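Xcc_ctr_pt (Xanthomonas campestris pv. campestris, PDB 6NJW) is the C-terminal Toprim-containing region of a Class 2 OLD family nuclease, which probably cleaves nucleic acid by a two-metal mechanism. Local coordinates at residues V23-G28 and T52-G57; T133-L138 and L180-I185; A39-I44 and P199-D204. All coordinates share one frame; numbering follows the deposited sequence.

Contact 1: V23-G28 and T52-G57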
loop_
_atom_site.group_PDB
_atom_site.type_symbol
_atom_site.label_atom_id
_atom_site.label_comp_id
_atom_site.label_asym_id
_atom_site.label_seq_id
_atom_site.Cartn_x
_atom_site.Cartn_y
_atom_site.Cartn_z
ATOM N N VAL A 23 5.220 10.813 6.035
ATOM C CA VAL A 23 4.806 9.483 6.480
ATOM C C VAL A 23 3.887 8.857 5.439
ATOM O O VAL A 23 2.941 9.497 4.984
ATOM C CB VAL A 23 4.083 9.506 7.839
ATOM C CG1 VAL A 23 3.742 8.067 8.243
ATOM C CG2 VAL A 23 4.967 10.130 8.899
ATOM N N ILE A 24 4.159 7.608 5.081
ATOM C CA ILE A 24 3.284 6.798 4.243
ATOM C C ILE A 24 2.563 5.799 5.141
ATOM O O ILE A 24 3.197 4.903 5.707
ATOM C CB ILE A 24 4.079 6.056 3.159
ATOM C CG1 ILE A 24 4.723 7.050 2.178
ATOM C CG2 ILE A 24 3.173 5.048 2.449
ATOM C CD1 ILE A 24 5.914 6.414 1.398
ATOM N N LEU A 25 1.240 5.917 5.233
ATOM C CA LEU A 25 0.434 5.054 6.096
ATOM C C LEU A 25 -0.134 3.911 5.270
ATOM O O LEU A 25 -0.780 4.156 4.241
ATOM C CB LEU A 25 -0.709 5.849 6.741
ATOM C CG LEU A 25 -0.280 6.980 7.670
ATOM C CD1 LEU A 25 -1.526 7.809 8.050
ATOM C CD2 LEU A 25 0.398 6.374 8.895
ATOM N N VAL A 26 0.104 2.676 5.724
ATOM C CA VAL A 26 -0.310 1.465 5.029
ATOM C C VAL A 26 -1.002 0.537 6.028
ATOM O O VAL A 26 -0.886 0.701 7.240
ATOM C CB VAL A 26 0.891 0.759 4.359
ATOM C CG1 VAL A 26 1.614 1.753 3.396
ATOM C CG2 VAL A 26 1.844 0.234 5.395
ATOM N N GLU A 27 -1.729 -0.453 5.502
ATOM C CA GLU A 27 -2.544 -1.301 6.369
ATOM C C GLU A 27 -1.729 -2.365 7.096
ATOM O O GLU A 27 -2.004 -2.669 8.260
ATOM C CB GLU A 27 -3.650 -1.976 5.560
ATOM C CG GLU A 27 -4.740 -1.028 5.072
ATOM C CD GLU A 27 -5.832 -1.787 4.318
ATOM O OE1 GLU A 27 -5.846 -3.033 4.408
ATOM O OE2 GLU A 27 -6.666 -1.148 3.644
ATOM N N GLY A 28 -0.747 -2.967 6.435
ATOM C CA GLY A 28 -0.075 -4.095 7.048
ATOM C C GLY A 28 1.348 -4.327 6.590
ATOM O O GLY A 28 1.976 -3.460 5.961
ATOM N N THR A 52 9.041 8.047 6.269
ATOM C CA THR A 52 8.895 6.780 6.974
ATOM C C THR A 52 7.614 6.084 6.534
ATOM O O THR A 52 6.594 6.740 6.309
ATOM C CB THR A 52 8.844 6.994 8.494
ATOM O OG1 THR A 52 9.901 7.865 8.901
ATOM C CG2 THR A 52 9.011 5.675 9.224
ATOM N N VAL A 53 7.674 4.756 6.399
ATOM C CA VAL A 53 6.506 3.930 6.102
ATOM C C VAL A 53 6.004 3.344 7.413
ATOM O O VAL A 53 6.761 2.699 8.149
ATOM C CB VAL A 53 6.842 2.818 5.096
ATOM C CG1 VAL A 53 5.601 2.035 4.741
ATOM C CG2 VAL A 53 7.431 3.432 3.830
ATOM N N CYS A 54 4.730 3.554 7.702
ATOM C CA CYS A 54 4.156 3.177 8.984
ATOM C C CYS A 54 2.922 2.316 8.736
ATOM O O CYS A 54 1.982 2.747 8.062
ATOM C CB CYS A 54 3.824 4.426 9.802
ATOM S SG CYS A 54 2.756 4.106 11.222
ATOM N N SER A 55 2.949 1.090 9.241
ATOM C CA SER A 55 1.795 0.208 9.172
ATOM C C SER A 55 0.864 0.504 10.338
ATOM O O SER A 55 1.294 0.498 11.491
ATOM C CB SER A 55 2.246 -1.253 9.221
ATOM O OG SER A 55 1.149 -2.099 9.489
ATOM N N VAL A 56 -0.411 0.782 10.048
ATOM C CA VAL A 56 -1.369 0.995 11.132
ATOM C C VAL A 56 -1.937 -0.314 11.663
ATOM O O VAL A 56 -2.774 -0.291 12.569
ATOM C CB VAL A 56 -2.500 1.952 10.692
ATOM C CG1 VAL A 56 -1.913 3.250 10.126
ATOM C CG2 VAL A 56 -3.420 1.315 9.675
ATOM N N GLY A 57 -1.508 -1.452 11.131
ATOM C CA GLY A 57 -1.923 -2.758 11.616
ATOM C C GLY A 57 -3.418 -2.998 11.525
ATOM O O GLY A 57 -4.040 -3.459 12.482
#
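Cys54 packs against Val23 and Leu25 on one face of the flat parallel sheet, and Ile24 meets Val53 on the other. Thr52 shares the face of Cys54, while Val26 and Ser55 share that of Ile24. Four backbone bonds run between the two strands within the sheet. Ile24 N donates to Thr52 O. Cys54 N binds Ile24 O with the straightest N-H geometry, 174°. Val26 N then bonds Cys54 O at 3.0 Å. The last rung is Val56 N to Val26 O, at 2.8 Å. The strands are parallel neighbours in the beta-alpha-beta unit of the Toprim domain, with helix 29-41 between them in the chain. On the first face Cys54 CB sits 4.0 Å from both Val23 CG1 and Leu25 CD2. Its SG is anti to the backbone N (chi1 166°) and lies 4.0 Å from Leu25 CD2. Tyr64 of helix 62-68 packs on Leu25 and Cys54. On the other face Ile24 CD1 reaches Val53 CG2 at 4.1 Å. At the end of strand 52-55, Ser55 OG accepts from Gly57 N at 3.2 Å, an ST turn. Ser55 OG also lies 3.4 Å from Gly28 CA. Glu27 binds magnesium in a structure of this protein, though not in this model. Its CB is directed away from residues 52-57. Its OE2 is held by Thr81 OG1 and Asp82 N.

Contact 2: T133-L138 and L180-I185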
loop_
_atom_site.group_PDB
_atom_site.type_symbol
_atom_site.label_atom_id
_atom_site.label_comp_id
_atom_site.label_asym_id
_atom_site.label_seq_id
_atom_site.Cartn_x
_atom_site.Cartn_y
_atom_site.Cartn_z
ATOM N N THR A 133 -6.846 -6.319 -3.871
ATOM C CA THR A 133 -5.899 -6.441 -2.775
ATOM C C THR A 133 -4.519 -6.697 -3.372
ATOM O O THR A 133 -4.394 -7.161 -4.504
ATOM C CB THR A 133 -6.293 -7.567 -1.809
ATOM O OG1 THR A 133 -6.560 -8.759 -2.554
ATOM C CG2 THR A 133 -7.540 -7.173 -1.015
ATOM N N LEU A 134 -3.478 -6.411 -2.589
ATOM C CA LEU A 134 -2.144 -6.218 -3.161
ATOM C C LEU A 134 -1.613 -7.482 -3.832
ATOM O O LEU A 134 -1.220 -7.459 -5.002
ATOM C CB LEU A 134 -1.177 -5.750 -2.074
ATOM C CG LEU A 134 0.256 -5.519 -2.544
ATOM C CD1 LEU A 134 0.290 -4.487 -3.675
ATOM C CD2 LEU A 134 1.104 -5.063 -1.373
ATOM N N GLU A 135 -1.565 -8.590 -3.101
ATOM C CA GLU A 135 -0.881 -9.764 -3.642
ATOM C C GLU A 135 -1.572 -10.351 -4.875
ATOM O O GLU A 135 -0.885 -10.723 -5.836
ATOM C CB GLU A 135 -0.729 -10.824 -2.551
ATOM C CG GLU A 135 0.170 -10.385 -1.389
ATOM C CD GLU A 135 -0.623 -9.810 -0.231
ATOM O OE1 GLU A 135 -1.755 -9.313 -0.472
ATOM O OE2 GLU A 135 -0.120 -9.873 0.918
ATOM N N PRO A 136 -2.905 -10.466 -4.911
ATOM C CA PRO A 136 -3.528 -10.938 -6.162
ATOM C C PRO A 136 -3.292 -9.994 -7.330
ATOM O O PRO A 136 -3.063 -10.455 -8.454
ATOM C CB PRO A 136 -5.016 -11.046 -5.801
ATOM C CG PRO A 136 -5.037 -11.146 -4.301
ATOM C CD PRO A 136 -3.906 -10.292 -3.841
ATOM N N GLU A 137 -3.310 -8.681 -7.098
ATOM C CA GLU A 137 -2.977 -7.757 -8.183
ATOM C C GLU A 137 -1.571 -8.021 -8.714
ATOM O O GLU A 137 -1.364 -8.133 -9.927
ATOM C CB GLU A 137 -3.117 -6.306 -7.722
ATOM C CG GLU A 137 -2.359 -5.338 -8.634
ATOM C CD GLU A 137 -2.988 -3.955 -8.744
ATOM O OE1 GLU A 137 -3.870 -3.614 -7.924
ATOM O OE2 GLU A 137 -2.591 -3.201 -9.671
ATOM N N LEU A 138 -0.587 -8.147 -7.818
ATOM C CA LEU A 138 0.778 -8.386 -8.280
ATOM C C LEU A 138 0.894 -9.709 -9.024
ATOM O O LEU A 138 1.631 -9.811 -10.010
ATOM C CB LEU A 138 1.751 -8.364 -7.104
ATOM C CG LEU A 138 1.841 -7.050 -6.335
ATOM C CD1 LEU A 138 2.752 -7.238 -5.137
ATOM C CD2 LEU A 138 2.366 -5.954 -7.262
ATOM N N LEU A 180 -6.855 -19.593 -1.976
ATOM C CA LEU A 180 -5.701 -20.454 -1.759
ATOM C C LEU A 180 -4.400 -19.667 -1.845
ATOM O O LEU A 180 -3.482 -19.887 -1.041
ATOM C CB LEU A 180 -5.710 -21.604 -2.765
ATOM C CG LEU A 180 -4.603 -22.637 -2.574
ATOM C CD1 LEU A 180 -4.668 -23.207 -1.169
ATOM C CD2 LEU A 180 -4.718 -23.749 -3.621
ATOM N N LEU A 181 -4.300 -18.749 -2.818
ATOM C CA LEU A 181 -3.118 -17.897 -2.898
ATOM C C LEU A 181 -2.885 -17.170 -1.582
ATOM O O LEU A 181 -1.787 -17.219 -1.019
ATOM C CB LEU A 181 -3.256 -16.892 -4.047
ATOM C CG LEU A 181 -2.128 -15.865 -4.134
ATOM C CD1 LEU A 181 -0.825 -16.576 -4.425
ATOM C CD2 LEU A 181 -2.423 -14.795 -5.204
ATOM N N LEU A 182 -3.909 -16.484 -1.076
ATOM C CA LEU A 182 -3.729 -15.737 0.158
ATOM C C LEU A 182 -3.507 -16.663 1.342
ATOM O O LEU A 182 -2.786 -16.300 2.273
ATOM C CB LEU A 182 -4.921 -14.811 0.392
ATOM C CG LEU A 182 -5.002 -13.730 -0.698
ATOM C CD1 LEU A 182 -6.248 -12.883 -0.538
ATOM C CD2 LEU A 182 -3.755 -12.859 -0.695
ATOM N N ARG A 183 -4.101 -17.860 1.320
ATOM C CA ARG A 183 -3.831 -18.838 2.371
ATOM C C ARG A 183 -2.352 -19.207 2.400
ATOM O O ARG A 183 -1.732 -19.254 3.467
ATOM C CB ARG A 183 -4.715 -20.086 2.163
ATOM C CG ARG A 183 -4.713 -21.088 3.320
ATOM C CD ARG A 183 -5.827 -22.185 3.154
ATOM N NE ARG A 183 -7.093 -21.584 2.747
ATOM C CZ ARG A 183 -7.840 -22.014 1.733
ATOM N NH1 ARG A 183 -7.471 -23.080 1.041
ATOM N NH2 ARG A 183 -8.961 -21.378 1.419
ATOM N N LEU A 184 -1.761 -19.453 1.243
ATOM C CA LEU A 184 -0.337 -19.783 1.224
ATOM C C LEU A 184 0.515 -18.607 1.699
ATOM O O LEU A 184 1.450 -18.782 2.493
ATOM C CB LEU A 184 0.070 -20.224 -0.181
ATOM C CG LEU A 184 -0.681 -21.460 -0.700
ATOM C CD1 LEU A 184 -0.367 -21.753 -2.166
ATOM C CD2 LEU A 184 -0.435 -22.703 0.183
ATOM N N ILE A 185 0.200 -17.396 1.236
ATOM C CA ILE A 185 0.985 -16.226 1.638
ATOM C C ILE A 185 0.877 -15.990 3.142
ATOM O O ILE A 185 1.877 -15.709 3.812
ATOM C CB ILE A 185 0.542 -14.993 0.831
ATOM C CG1 ILE A 185 0.958 -15.151 -0.638
ATOM C CG2 ILE A 185 1.136 -13.723 1.438
ATOM C CD1 ILE A 185 0.352 -14.076 -1.582
#
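Ile185 CD1 presses against the aliphatic part of Glu135, 3.6 Å from CB and 3.7 Å from CG. This is the tight part of the contact. The two side chains cross obliquely, and the methyl end of the isoleucine does the touching. Glu135 bends at its second torsion (chi2 95°), which turns the carboxylate away from a fully extended course. Its OE2 lies 4.1 Å from Ile185 CG2 and forms a salt bridge with Lys190. The lysine gives this buried carboxylate a charged partner. Ala30 of helix 29-41 also touches Glu135.

The rest of the contact is looser. The Leu182 side chain crosses those of Glu135 and Pro136 at about a right angle, and its CD2 does the touching. This methyl is 4.1 Å from Pro136 CD and equally far from Glu135 OE1. Leu182 is partly exposed, unlike the buried Glu135 and Ile185. Leu181 reaches Pro136 CA with CD2, again at 4.1 Å. It also packs on Phe139, Ile151 and Trp169, which tie it into the surrounding helices. No hydrogen bond links the two segments.

The short helical segments approach to 10.3 Å between axes, at an angle of 115°. The gap is bridged by side chains of helix 178-188, which reach Glu135 and Pro136, including the backbone at Pro136 CA. The arrangement is a steep helix-helix crossing, joining the first turn of helix 134-154 to helix 178-188 in the helical part beyond the Toprim sheet.

Contact 3: A39-I44 and P199-D204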
loop_
_atom_site.group_PDB
_atom_site.type_symbol
_atom_site.label_atom_id
_atom_site.label_comp_id
_atom_site.label_asym_id
_atom_site.label_seq_id
_atom_site.Cartn_x
_atom_site.Cartn_y
_atom_site.Cartn_z
ATOM N N ALA A 39 9.267 2.187 -4.376
ATOM C CA ALA A 39 9.848 3.532 -4.325
ATOM C C ALA A 39 11.238 3.554 -4.958
ATOM O O ALA A 39 11.550 4.443 -5.760
ATOM C CB ALA A 39 9.901 4.032 -2.877
ATOM N N GLU A 40 12.081 2.572 -4.627
ATOM C CA GLU A 40 13.451 2.579 -5.146
ATOM C C GLU A 40 13.478 2.459 -6.665
ATOM O O GLU A 40 14.221 3.187 -7.335
ATOM C CB GLU A 40 14.282 1.464 -4.513
ATOM C CG GLU A 40 14.729 1.766 -3.079
ATOM C CD GLU A 40 15.380 3.142 -2.929
ATOM O OE1 GLU A 40 16.280 3.469 -3.731
ATOM O OE2 GLU A 40 14.987 3.894 -2.006
ATOM N N VAL A 41 12.676 1.548 -7.235
ATOM C CA VAL A 41 12.662 1.423 -8.692
ATOM C C VAL A 41 11.920 2.575 -9.356
ATOM O O VAL A 41 12.063 2.766 -10.564
ATOM C CB VAL A 41 12.073 0.072 -9.165
ATOM C CG1 VAL A 41 13.014 -1.058 -8.805
ATOM C CG2 VAL A 41 10.671 -0.161 -8.563
ATOM N N LEU A 42 11.121 3.354 -8.620
ATOM C CA LEU A 42 10.614 4.615 -9.169
ATOM C C LEU A 42 11.581 5.779 -8.948
ATOM O O LEU A 42 11.253 6.922 -9.314
ATOM C CB LEU A 42 9.239 4.982 -8.563
ATOM C CG LEU A 42 7.959 4.577 -9.313
ATOM C CD1 LEU A 42 8.100 3.195 -9.883
ATOM C CD2 LEU A 42 6.724 4.643 -8.391
ATOM N N ASN A 43 12.749 5.512 -8.352
ATOM C CA ASN A 43 13.782 6.527 -8.099
ATOM C C ASN A 43 13.294 7.601 -7.132
ATOM O O ASN A 43 13.683 8.770 -7.227
ATOM C CB ASN A 43 14.281 7.144 -9.409
ATOM C CG ASN A 43 15.011 6.133 -10.265
ATOM O OD1 ASN A 43 15.771 5.317 -9.752
ATOM N ND2 ASN A 43 14.773 6.170 -11.561
ATOM N N ILE A 44 12.437 7.198 -6.198
ATOM C CA ILE A 44 11.920 8.062 -5.143
ATOM C C ILE A 44 12.562 7.549 -3.861
ATOM O O ILE A 44 12.173 6.491 -3.353
ATOM C CB ILE A 44 10.383 8.038 -5.113
ATOM C CG1 ILE A 44 9.838 8.564 -6.438
ATOM C CG2 ILE A 44 9.814 8.826 -3.907
ATOM C CD1 ILE A 44 8.329 8.510 -6.565
ATOM N N PRO A 199 12.858 -7.892 -3.959
ATOM C CA PRO A 199 13.902 -7.790 -5.007
ATOM C C PRO A 199 13.404 -7.988 -6.431
ATOM O O PRO A 199 14.126 -7.634 -7.367
ATOM C CB PRO A 199 14.895 -8.897 -4.619
ATOM C CG PRO A 199 14.738 -9.042 -3.156
ATOM C CD PRO A 199 13.283 -8.781 -2.865
ATOM N N SER A 200 12.215 -8.548 -6.640
ATOM C CA SER A 200 11.736 -8.785 -7.994
ATOM C C SER A 200 10.914 -7.641 -8.568
ATOM O O SER A 200 10.685 -7.613 -9.778
ATOM C CB SER A 200 10.882 -10.060 -8.041
ATOM O OG SER A 200 11.645 -11.187 -7.656
ATOM N N VAL A 201 10.424 -6.717 -7.744
ATOM C CA VAL A 201 9.514 -5.720 -8.284
ATOM C C VAL A 201 10.287 -4.796 -9.220
ATOM O O VAL A 201 11.504 -4.605 -9.090
ATOM C CB VAL A 201 8.805 -4.943 -7.158
ATOM C CG1 VAL A 201 8.235 -5.934 -6.095
ATOM C CG2 VAL A 201 9.753 -3.963 -6.509
ATOM N N SER A 202 9.584 -4.265 -10.204
ATOM C CA SER A 202 10.178 -3.402 -11.210
ATOM C C SER A 202 9.209 -2.261 -11.449
ATOM O O SER A 202 8.035 -2.336 -11.066
ATOM C CB SER A 202 10.449 -4.157 -12.522
ATOM O OG SER A 202 9.223 -4.570 -13.104
ATOM N N GLU A 203 9.707 -1.202 -12.092
ATOM C CA GLU A 203 8.882 -0.015 -12.278
ATOM C C GLU A 203 7.602 -0.335 -13.040
ATOM O O GLU A 203 6.528 0.175 -12.698
ATOM C CB GLU A 203 9.679 1.081 -12.997
ATOM C CG GLU A 203 8.833 2.138 -13.707
ATOM C CD GLU A 203 8.533 1.778 -15.148
ATOM O OE1 GLU A 203 9.343 1.057 -15.768
ATOM O OE2 GLU A 203 7.477 2.206 -15.658
ATOM N N ASP A 204 7.683 -1.192 -14.062
ATOM C CA ASP A 204 6.524 -1.382 -14.930
ATOM C C ASP A 204 5.389 -2.191 -14.294
ATOM O O ASP A 204 4.281 -2.182 -14.845
ATOM C CB ASP A 204 6.947 -2.038 -16.259
ATOM C CG ASP A 204 7.607 -3.389 -16.066
ATOM O OD1 ASP A 204 8.490 -3.501 -15.190
ATOM O OD2 ASP A 204 7.241 -4.342 -16.791
#
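Val41 has chi1 -69°, which sets CG1 anti to its carbonyl carbon and CG2 between the backbone N and carbonyl carbon. This spreads the two methyls over the loop 199-204, with CG1 near Val201 and CG2 near Glu203. Glu203 has CG anti to its backbone N (chi1 158°), and that methylene lies beside Leu42. Residues 39-44 end helix 29-41 of the Toprim beta-alpha-beta unit with a Schellman motif. Asn43 has positive phi there, Ile44 N bonds back to Ala39 O, and Asn43 N to Glu40 O. The contact itself is a surface contact without hydrogen bonds between the segments. Val41 CG2 packs on the loop backbone, 3.8 Å from Glu203 N and 3.9 Å from Ser202 C. Its CG1 comes to 3.9 Å from Val201 O. The Val201 side chain touches Ile34, Ala37 and Phe38 of helix 29-41 and Leu143 of helix 134-154. Leu42 crosses Glu203 at about a right angle and also touches Leu214 of helix 208-226. The Glu203 carboxylate makes a long, weak ion pair with Arg211. The aliphatic part stays at the interface: Glu203 CB is 3.8 Å from Val41 O, and Glu203 CG is 4.0 Å from Leu42 CD1.

Both segments of contact 1 precede those of contact 2. Contact 3 reaches from residues 39-44 to 199-204, so it alternates with contact 1 and spans all of contact 2. The three centres lie 18 to 20 Å apart, and no two contacts touch. Contacts 1 and 3 share the beta-alpha-beta unit: helix 29-41 follows strand 22-26, leads on to strand 51-55, and carries contact 3 at its C-terminal end. Contact 2 belongs to the helices beyond the sheet, yet the side chain of Glu135 lies about 8 Å from the bound magnesium. Contact 3 sets a late loop against helix 29-41 of the Toprim unit, while contact 2 joins two later helices to each other.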